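Local coordinates for protein 378aa long hypothetical citrate synthase (Sulfolobus tokodaii, PDB 1VGM) that is of unconfirmed function but belongs to the citrate synthase family, a largely helical fold, modelled here as a two-chain assembly, at residues A[230-243]-A[288-300]. Residues are numbered along the deposited sequence; the frame is centred on the assembly and turned at random.
Sequences FVEIGSVENADKWF and KYYEIAERIEKLG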
ATOM      1  N   PHE A 230       2.767 -24.570 -19.850  1.00  8.49           N
ATOM      2  CA  PHE A 230       3.616 -25.083 -20.919  1.00  7.85           C
ATOM      3  C   PHE A 230       4.759 -25.940 -20.378  1.00  9.25           C
ATOM      4  O   PHE A 230       5.086 -26.974 -20.952  1.00 10.27           O
ATOM      5  CB  PHE A 230       4.182 -23.922 -21.738  1.00 11.35           C
ATOM      6  CG  PHE A 230       3.150 -22.899 -22.126  1.00 11.58           C
ATOM      7  CD1 PHE A 230       3.474 -21.550 -22.172  1.00  8.74           C
ATOM      8  CD2 PHE A 230       1.846 -23.287 -22.432  1.00 10.37           C
ATOM      9  CE1 PHE A 230       2.512 -20.598 -22.500  1.00 12.64           C
ATOM     10  CE2 PHE A 230       0.877 -22.342 -22.760  1.00 11.73           C
ATOM     11  CZ  PHE A 230       1.213 -20.997 -22.798  1.00  7.82           C
ATOM     12  N   VAL A 231       5.364 -25.506 -19.278  1.00 10.89           N
ATOM     13  CA  VAL A 231       6.404 -26.287 -18.622  1.00 10.82           C
ATOM     14  C   VAL A 231       5.869 -27.663 -18.228  1.00 11.73           C
ATOM     15  O   VAL A 231       6.529 -28.682 -18.422  1.00 10.99           O
ATOM     16  CB  VAL A 231       6.914 -25.577 -17.355  1.00 10.27           C
ATOM     17  CG1 VAL A 231       7.933 -26.454 -16.641  1.00  9.53           C
ATOM     18  CG2 VAL A 231       7.530 -24.234 -17.721  1.00  9.86           C
ATOM     19  N   GLU A 232       4.660 -27.689 -17.683  1.00 12.02           N
ATOM     20  CA  GLU A 232       4.047 -28.946 -17.283  1.00 14.40           C
ATOM     21  C   GLU A 232       3.711 -29.837 -18.488  1.00 13.64           C
ATOM     22  O   GLU A 232       3.902 -31.051 -18.445  1.00 10.82           O
ATOM     23  CB  GLU A 232       2.783 -28.667 -16.468  1.00 16.15           C
ATOM     24  CG  GLU A 232       2.119 -29.914 -15.907  1.00 20.78           C
ATOM     25  CD  GLU A 232       1.066 -29.586 -14.861  1.00 24.04           C
ATOM     26  OE1 GLU A 232       1.433 -29.439 -13.675  1.00 25.68           O
ATOM     27  OE2 GLU A 232      -0.124 -29.469 -15.223  1.00 20.40           O
ATOM     28  N   ILE A 233       3.211 -29.230 -19.562  1.00 11.05           N
ATOM     29  CA  ILE A 233       2.941 -29.979 -20.782  1.00 11.92           C
ATOM     30  C   ILE A 233       4.194 -30.667 -21.315  1.00 13.64           C
ATOM     31  O   ILE A 233       4.135 -31.824 -21.730  1.00 14.66           O
ATOM     32  CB  ILE A 233       2.356 -29.068 -21.874  1.00  8.26           C
ATOM     33  CG1 ILE A 233       0.974 -28.589 -21.436  1.00  9.64           C
ATOM     34  CG2 ILE A 233       2.248 -29.821 -23.194  1.00  8.04           C
ATOM     35  CD1 ILE A 233       0.577 -27.256 -22.011  1.00 10.29           C
ATOM     36  N   GLY A 234       5.320 -29.961 -21.301  1.00 11.90           N
ATOM     37  CA  GLY A 234       6.601 -30.615 -21.501  1.00 14.30           C
ATOM     38  C   GLY A 234       7.038 -30.648 -22.954  1.00 14.23           C
ATOM     39  O   GLY A 234       8.167 -30.292 -23.280  1.00 13.18           O
ATOM     40  N   SER A 235       6.136 -31.075 -23.829  1.00 13.91           N
ATOM     41  CA  SER A 235       6.427 -31.150 -25.253  1.00 15.37           C
ATOM     42  C   SER A 235       5.153 -30.952 -26.055  1.00 14.87           C
ATOM     43  O   SER A 235       4.057 -31.172 -25.550  1.00 13.71           O
ATOM     44  CB  SER A 235       7.029 -32.511 -25.598  1.00 18.58           C
ATOM     45  OG  SER A 235       7.758 -32.436 -26.809  1.00 28.96           O
ATOM     46  N   VAL A 236       5.308 -30.548 -27.310  1.00 14.50           N
ATOM     47  CA  VAL A 236       4.170 -30.272 -28.177  1.00 16.95           C
ATOM     48  C   VAL A 236       3.313 -31.519 -28.376  1.00 16.83           C
ATOM     49  O   VAL A 236       2.087 -31.432 -28.497  1.00 14.17           O
ATOM     50  CB  VAL A 236       4.638 -29.765 -29.553  1.00 16.79           C
ATOM     51  CG1 VAL A 236       3.519 -28.976 -30.217  1.00 23.15           C
ATOM     52  CG2 VAL A 236       5.876 -28.900 -29.392  1.00 23.58           C
ATOM     53  N   GLU A 237       3.964 -32.679 -28.409  1.00 15.07           N
ATOM     54  CA  GLU A 237       3.258 -33.946 -28.555  1.00 17.74           C
ATOM     55  C   GLU A 237       2.299 -34.209 -27.399  1.00 16.76           C
ATOM     56  O   GLU A 237       1.329 -34.949 -27.556  1.00 17.88           O
ATOM     57  CB  GLU A 237       4.254 -35.107 -28.669  1.00 18.88           C
ATOM     58  CG  GLU A 237       5.133 -35.065 -29.933  1.00 24.43           C
ATOM     59  CD  GLU A 237       6.196 -33.963 -29.890  1.00 28.88           C
ATOM     60  OE1 GLU A 237       6.710 -33.666 -28.788  1.00 26.33           O
ATOM     61  OE2 GLU A 237       6.522 -33.397 -30.960  1.00 30.16           O
ATOM     62  N   ASN A 238       2.562 -33.608 -26.240  1.00 16.98           N
ATOM     63  CA  ASN A 238       1.741 -33.873 -25.057  1.00 15.97           C
ATOM     64  C   ASN A 238       0.578 -32.894 -24.907  1.00 14.18           C
ATOM     65  O   ASN A 238      -0.222 -33.024 -23.980  1.00  6.86           O
ATOM     66  CB  ASN A 238       2.592 -33.831 -23.782  1.00 18.72           C
ATOM     67  CG  ASN A 238       3.849 -34.668 -23.893  1.00 25.68           C
ATOM     68  OD1 ASN A 238       3.824 -35.769 -24.443  1.00 30.90           O
ATOM     69  ND2 ASN A 238       4.960 -34.150 -23.368  1.00 30.64           N
ATOM     70  N   ALA A 239       0.480 -31.918 -25.807  1.00 11.89           N
ATOM     71  CA  ALA A 239      -0.435 -30.789 -25.604  1.00 13.15           C
ATOM     72  C   ALA A 239      -1.913 -31.200 -25.622  1.00 12.05           C
ATOM     73  O   ALA A 239      -2.701 -30.762 -24.777  1.00 11.59           O
ATOM     74  CB  ALA A 239      -0.177 -29.699 -26.664  1.00 11.54           C
ATOM     75  N   ASP A 240      -2.292 -32.034 -26.585  1.00 13.09           N
ATOM     76  CA  ASP A 240      -3.688 -32.443 -26.722  1.00 13.16           C
ATOM     77  C   ASP A 240      -4.154 -33.261 -25.525  1.00 12.00           C
ATOM     78  O   ASP A 240      -5.238 -33.036 -24.995  1.00 13.11           O
ATOM     79  CB  ASP A 240      -3.888 -33.258 -28.004  1.00 12.99           C
ATOM     80  CG  ASP A 240      -3.765 -32.411 -29.257  1.00 16.10           C
ATOM     81  OD1 ASP A 240      -4.457 -32.718 -30.247  1.00 18.30           O
ATOM     82  OD2 ASP A 240      -2.978 -31.439 -29.253  1.00 13.36           O
ATOM     83  N   LYS A 241      -3.334 -34.214 -25.105  1.00 13.25           N
ATOM     84  CA  LYS A 241      -3.632 -35.003 -23.917  1.00 12.48           C
ATOM     85  C   LYS A 241      -3.874 -34.105 -22.697  1.00 14.22           C
ATOM     86  O   LYS A 241      -4.852 -34.289 -21.968  1.00 12.44           O
ATOM     87  CB  LYS A 241      -2.476 -35.966 -23.648  1.00 13.48           C
ATOM     88  CG  LYS A 241      -2.583 -36.756 -22.354  1.00 19.94           C
ATOM     89  CD  LYS A 241      -1.347 -37.624 -22.145  1.00 24.09           C
ATOM     90  CE  LYS A 241      -1.580 -38.691 -21.084  1.00 26.37           C
ATOM     91  NZ  LYS A 241      -0.575 -39.796 -21.188  1.00 31.68           N
ATOM     92  N   TRP A 242      -2.980 -33.140 -22.485  1.00 12.41           N
ATOM     93  CA  TRP A 242      -3.034 -32.252 -21.321  1.00 11.75           C
ATOM     94  C   TRP A 242      -4.309 -31.410 -21.329  1.00  9.70           C
ATOM     95  O   TRP A 242      -5.000 -31.290 -20.319  1.00  9.70           O
ATOM     96  CB  TRP A 242      -1.810 -31.327 -21.316  1.00 10.66           C
ATOM     97  CG  TRP A 242      -1.738 -30.401 -20.143  1.00 12.23           C
ATOM     98  CD1 TRP A 242      -1.086 -30.621 -18.964  1.00 12.35           C
ATOM     99  CD2 TRP A 242      -2.312 -29.088 -20.047  1.00 10.45           C
ATOM    100  NE1 TRP A 242      -1.216 -29.524 -18.140  1.00 14.93           N
ATOM    101  CE2 TRP A 242      -1.964 -28.571 -18.781  1.00 11.76           C
ATOM    102  CE3 TRP A 242      -3.069 -28.291 -20.916  1.00 12.25           C
ATOM    103  CZ2 TRP A 242      -2.348 -27.292 -18.358  1.00 10.41           C
ATOM    104  CZ3 TRP A 242      -3.452 -27.015 -20.495  1.00 10.60           C
ATOM    105  CH2 TRP A 242      -3.089 -26.532 -19.226  1.00 12.51           C
ATOM    106  N   PHE A 243      -4.611 -30.829 -22.482  1.00  7.48           N
ATOM    107  CA  PHE A 243      -5.787 -29.979 -22.631  1.00  7.99           C
ATOM    108  C   PHE A 243      -7.070 -30.731 -22.294  1.00 10.26           C
ATOM    109  O   PHE A 243      -7.927 -30.215 -21.574  1.00  9.83           O
ATOM    110  CB  PHE A 243      -5.857 -29.449 -24.068  1.00  7.74           C
ATOM    111  CG  PHE A 243      -6.880 -28.376 -24.267  1.00  8.99           C
ATOM    112  CD1 PHE A 243      -8.196 -28.700 -24.576  1.00  8.74           C
ATOM    113  CD2 PHE A 243      -6.528 -27.035 -24.164  1.00 11.95           C
ATOM    114  CE1 PHE A 243      -9.150 -27.698 -24.768  1.00 11.68           C
ATOM    115  CE2 PHE A 243      -7.475 -26.024 -24.353  1.00 11.94           C
ATOM    116  CZ  PHE A 243      -8.782 -26.355 -24.661  1.00 10.69           C
ATOM    117  N   LYS A 288      10.433 -24.770 -28.279  1.00 12.69           N
ATOM    118  CA  LYS A 288       9.726 -25.839 -27.592  1.00 14.39           C
ATOM    119  C   LYS A 288       8.458 -25.288 -26.955  1.00 13.77           C
ATOM    120  O   LYS A 288       7.371 -25.816 -27.170  1.00 10.89           O
ATOM    121  CB  LYS A 288      10.619 -26.467 -26.515  1.00 16.23           C
ATOM    122  CG  LYS A 288       9.969 -27.633 -25.771  1.00 21.95           C
ATOM    123  CD  LYS A 288      11.002 -28.494 -25.036  1.00 26.44           C
ATOM    124  CE  LYS A 288      11.360 -27.934 -23.660  1.00 27.32           C
ATOM    125  NZ  LYS A 288      10.233 -28.064 -22.688  1.00 31.67           N
ATOM    126  N   TYR A 289       8.595 -24.224 -26.171  1.00 11.28           N
ATOM    127  CA  TYR A 289       7.463 -23.722 -25.417  1.00 10.72           C
ATOM    128  C   TYR A 289       6.511 -22.955 -26.319  1.00 11.91           C
ATOM    129  O   TYR A 289       5.290 -23.021 -26.150  1.00 11.87           O
ATOM    130  CB  TYR A 289       7.943 -22.843 -24.262  1.00 12.69           C
ATOM    131  CG  TYR A 289       8.597 -23.650 -23.169  1.00 15.90           C
ATOM    132  CD1 TYR A 289       9.873 -23.327 -22.704  1.00 15.97           C
ATOM    133  CD2 TYR A 289       7.957 -24.769 -22.627  1.00 14.54           C
ATOM    134  CE1 TYR A 289      10.494 -24.097 -21.736  1.00 14.81           C
ATOM    135  CE2 TYR A 289       8.568 -25.547 -21.659  1.00 16.72           C
ATOM    136  CZ  TYR A 289       9.839 -25.207 -21.218  1.00 20.11           C
ATOM    137  OH  TYR A 289      10.457 -25.988 -20.269  1.00 19.64           O
ATOM    138  N   TYR A 290       7.069 -22.244 -27.292  1.00 11.01           N
ATOM    139  CA  TYR A 290       6.253 -21.542 -28.272  1.00  9.48           C
ATOM    140  C   TYR A 290       5.304 -22.514 -28.960  1.00 11.52           C
ATOM    141  O   TYR A 290       4.108 -22.242 -29.085  1.00 12.09           O
ATOM    142  CB  TYR A 290       7.139 -20.863 -29.319  1.00  9.77           C
ATOM    143  CG  TYR A 290       6.350 -20.070 -30.334  1.00  9.57           C
ATOM    144  CD1 TYR A 290       5.629 -18.941 -29.951  1.00  6.94           C
ATOM    145  CD2 TYR A 290       6.311 -20.456 -31.675  1.00 11.26           C
ATOM    146  CE1 TYR A 290       4.889 -18.217 -30.876  1.00  9.23           C
ATOM    147  CE2 TYR A 290       5.572 -19.736 -32.611  1.00 10.83           C
ATOM    148  CZ  TYR A 290       4.862 -18.619 -32.200  1.00 12.79           C
ATOM    149  OH  TYR A 290       4.111 -17.911 -33.109  1.00 11.92           O
ATOM    150  N   GLU A 291       5.832 -23.647 -29.408  1.00 11.22           N
ATOM    151  CA  GLU A 291       5.034 -24.569 -30.203  1.00 12.83           C
ATOM    152  C   GLU A 291       3.944 -25.218 -29.355  1.00 11.97           C
ATOM    153  O   GLU A 291       2.810 -25.396 -29.809  1.00 12.77           O
ATOM    154  CB  GLU A 291       5.921 -25.650 -30.822  1.00 15.49           C
ATOM    155  CG  GLU A 291       6.756 -25.169 -31.994  1.00 20.32           C
ATOM    156  CD  GLU A 291       7.471 -26.307 -32.700  1.00 23.38           C
ATOM    157  OE1 GLU A 291       7.795 -27.313 -32.035  1.00 24.63           O
ATOM    158  OE2 GLU A 291       7.710 -26.192 -33.919  1.00 27.14           O
ATOM    159  N   ILE A 292       4.293 -25.562 -28.120  1.00 10.95           N
ATOM    160  CA  ILE A 292       3.311 -25.970 -27.131  1.00  8.10           C
ATOM    161  C   ILE A 292       2.227 -24.903 -26.966  1.00  9.23           C
ATOM    162  O   ILE A 292       1.043 -25.199 -27.082  1.00 10.44           O
ATOM    163  CB  ILE A 292       3.997 -26.242 -25.770  1.00 10.16           C
ATOM    164  CG1 ILE A 292       4.797 -27.540 -25.856  1.00 10.98           C
ATOM    165  CG2 ILE A 292       2.964 -26.343 -24.658  1.00  9.04           C
ATOM    166  CD1 ILE A 292       5.728 -27.759 -24.678  1.00 13.00           C
ATOM    167  N   ALA A 293       2.640 -23.662 -26.714  1.00 10.74           N
ATOM    168  CA  ALA A 293       1.702 -22.555 -26.540  1.00  8.78           C
ATOM    169  C   ALA A 293       0.792 -22.349 -27.752  1.00  9.72           C
ATOM    170  O   ALA A 293      -0.401 -22.084 -27.590  1.00  8.34           O
ATOM    171  CB  ALA A 293       2.467 -21.264 -26.240  1.00 12.16           C
ATOM    172  N   GLU A 294       1.357 -22.468 -28.954  1.00  9.82           N
ATOM    173  CA  GLU A 294       0.580 -22.394 -30.200  1.00 11.74           C
ATOM    174  C   GLU A 294      -0.546 -23.413 -30.248  1.00  8.97           C
ATOM    175  O   GLU A 294      -1.669 -23.096 -30.638  1.00 11.14           O
ATOM    176  CB  GLU A 294       1.471 -22.662 -31.411  1.00 13.73           C
ATOM    177  CG  GLU A 294       2.397 -21.547 -31.814  1.00 17.06           C
ATOM    178  CD  GLU A 294       3.029 -21.825 -33.162  1.00 17.20           C
ATOM    179  OE1 GLU A 294       2.556 -21.260 -34.166  1.00 16.56           O
ATOM    180  OE2 GLU A 294       3.992 -22.619 -33.217  1.00 17.25           O
ATOM    181  N   ARG A 295      -0.227 -24.652 -29.892  1.00  8.87           N
ATOM    182  CA  ARG A 295      -1.200 -25.727 -29.994  1.00  8.56           C
ATOM    183  C   ARG A 295      -2.281 -25.506 -28.959  1.00  8.23           C
ATOM    184  O   ARG A 295      -3.460 -25.704 -29.228  1.00  7.46           O
ATOM    185  CB  ARG A 295      -0.534 -27.090 -29.763  1.00 11.22           C
ATOM    186  CG  ARG A 295      -1.496 -28.282 -29.825  1.00 11.06           C
ATOM    187  CD  ARG A 295      -2.234 -28.338 -31.164  1.00 14.57           C
ATOM    188  NE  ARG A 295      -3.112 -29.501 -31.274  1.00 15.26           N
ATOM    189  CZ  ARG A 295      -3.951 -29.720 -32.283  1.00 20.62           C
ATOM    190  NH1 ARG A 295      -4.022 -28.861 -33.295  1.00 19.82           N
ATOM    191  NH2 ARG A 295      -4.727 -30.798 -32.283  1.00 15.75           N
ATOM    192  N   ILE A 296      -1.875 -25.093 -27.768  1.00  9.64           N
ATOM    193  CA  ILE A 296      -2.834 -24.825 -26.706  1.00  9.87           C
ATOM    194  C   ILE A 296      -3.738 -23.661 -27.102  1.00 11.09           C
ATOM    195  O   ILE A 296      -4.937 -23.664 -26.811  1.00 10.40           O
ATOM    196  CB  ILE A 296      -2.119 -24.478 -25.377  1.00 12.91           C
ATOM    197  CG1 ILE A 296      -1.339 -25.695 -24.864  1.00  6.57           C
ATOM    198  CG2 ILE A 296      -3.144 -24.012 -24.347  1.00 10.92           C
ATOM    199  CD1 ILE A 296      -2.207 -26.913 -24.609  1.00  9.52           C
ATOM    200  N   GLU A 297      -3.162 -22.667 -27.769  1.00  8.28           N
ATOM    201  CA  GLU A 297      -3.942 -21.525 -28.229  1.00 11.16           C
ATOM    202  C   GLU A 297      -5.029 -21.983 -29.201  1.00 10.11           C
ATOM    203  O   GLU A 297      -6.176 -21.559 -29.094  1.00  8.30           O
ATOM    204  CB  GLU A 297      -3.047 -20.488 -28.912  1.00  8.09           C
ATOM    205  CG  GLU A 297      -3.820 -19.279 -29.430  1.00 11.51           C
ATOM    206  CD  GLU A 297      -3.034 -18.464 -30.430  1.00 11.49           C
ATOM    207  OE1 GLU A 297      -1.791 -18.546 -30.413  1.00 12.71           O
ATOM    208  OE2 GLU A 297      -3.657 -17.739 -31.230  1.00 14.79           O
ATOM    209  N   LYS A 298      -4.663 -22.851 -30.142  1.00 12.32           N
ATOM    210  CA  LYS A 298      -5.632 -23.399 -31.094  1.00 16.39           C
ATOM    211  C   LYS A 298      -6.770 -24.171 -30.412  1.00 15.02           C
ATOM    212  O   LYS A 298      -7.946 -23.903 -30.659  1.00 15.78           O
ATOM    213  CB  LYS A 298      -4.928 -24.309 -32.105  1.00 19.00           C
ATOM    214  CG  LYS A 298      -5.809 -24.746 -33.268  1.00 25.76           C
ATOM    215  CD  LYS A 298      -6.394 -23.544 -34.008  1.00 30.81           C
ATOM    216  CE  LYS A 298      -5.308 -22.628 -34.582  1.00 36.68           C
ATOM    217  NZ  LYS A 298      -5.053 -22.879 -36.037  1.00 38.06           N
ATOM    218  N   LEU A 299      -6.424 -25.125 -29.555  1.00 12.84           N
ATOM    219  CA  LEU A 299      -7.439 -25.867 -28.815  1.00 12.24           C
ATOM    220  C   LEU A 299      -8.279 -24.904 -27.986  1.00 14.05           C
ATOM    221  O   LEU A 299      -9.509 -25.019 -27.938  1.00 10.03           O
ATOM    222  CB  LEU A 299      -6.778 -26.906 -27.908  1.00  9.21           C
ATOM    223  CG  LEU A 299      -5.896 -27.901 -28.670  1.00 11.46           C
ATOM    224  CD1 LEU A 299      -5.092 -28.745 -27.683  1.00  9.15           C
ATOM    225  CD2 LEU A 299      -6.772 -28.782 -29.567  1.00 11.28           C
ATOM    226  N   GLY A 300      -7.602 -23.949 -27.350  1.00 11.97           N
ATOM    227  CA  GLY A 300      -8.273 -22.938 -26.553  1.00  8.94           C
ATOM    228  C   GLY A 300      -9.315 -22.139 -27.312  1.00 11.29           C
ATOM    229  O   GLY A 300     -10.447 -21.985 -26.852  1.00 10.75           O
TER
HETATM  230  O   HOH W   1       8.916 -28.562 -19.141  1.00 16.95           O
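V236 and I292 bring the two backbones nearest, CA to CA 4.5 Å, where the turn between helices 222-233 and 239-249 lies against helix 284-304; the axes of 239-243 and 288-300 approach to 9.9 Å and cross at -48°. I292 fits into this turn: its CG1 meets V236 N at 3.4 Å, while CG2 packs on I233 CD1. I296 is a knob in the hole formed by I233, A239, W242 and F243, its CD1 reaching I233 CD1 tip to tip. Two rings receive CH-pi contacts over a face. L299 CB stands 3.6 Å from the F243 ring centroid, only 7° off the normal, whereas A293 CB sits toward the rim of F230. At the partly exposed border, R295 grips D240 side-on: NE to OD2 and NH2 to OD1 are both 2.8 Å and nearly straight, each on a syn lone pair, with the two planes almost coplanar. The bend of R295 at chi2 (57°) turns the guanidinium to this pairing, and L299 CD2 lies over one of its faces, toward the rim. K288 NZ donates to G234 O (3.1 Å), tilted from the carbonyl plane, linking helix 284-304 to the residue just past the end of helix 222-233. Helix 314-323 backs the interface, with F315 edge-to-face on F230 and touching I296, and Y316 and I319 on A293; helix 267-280 packs against Y290.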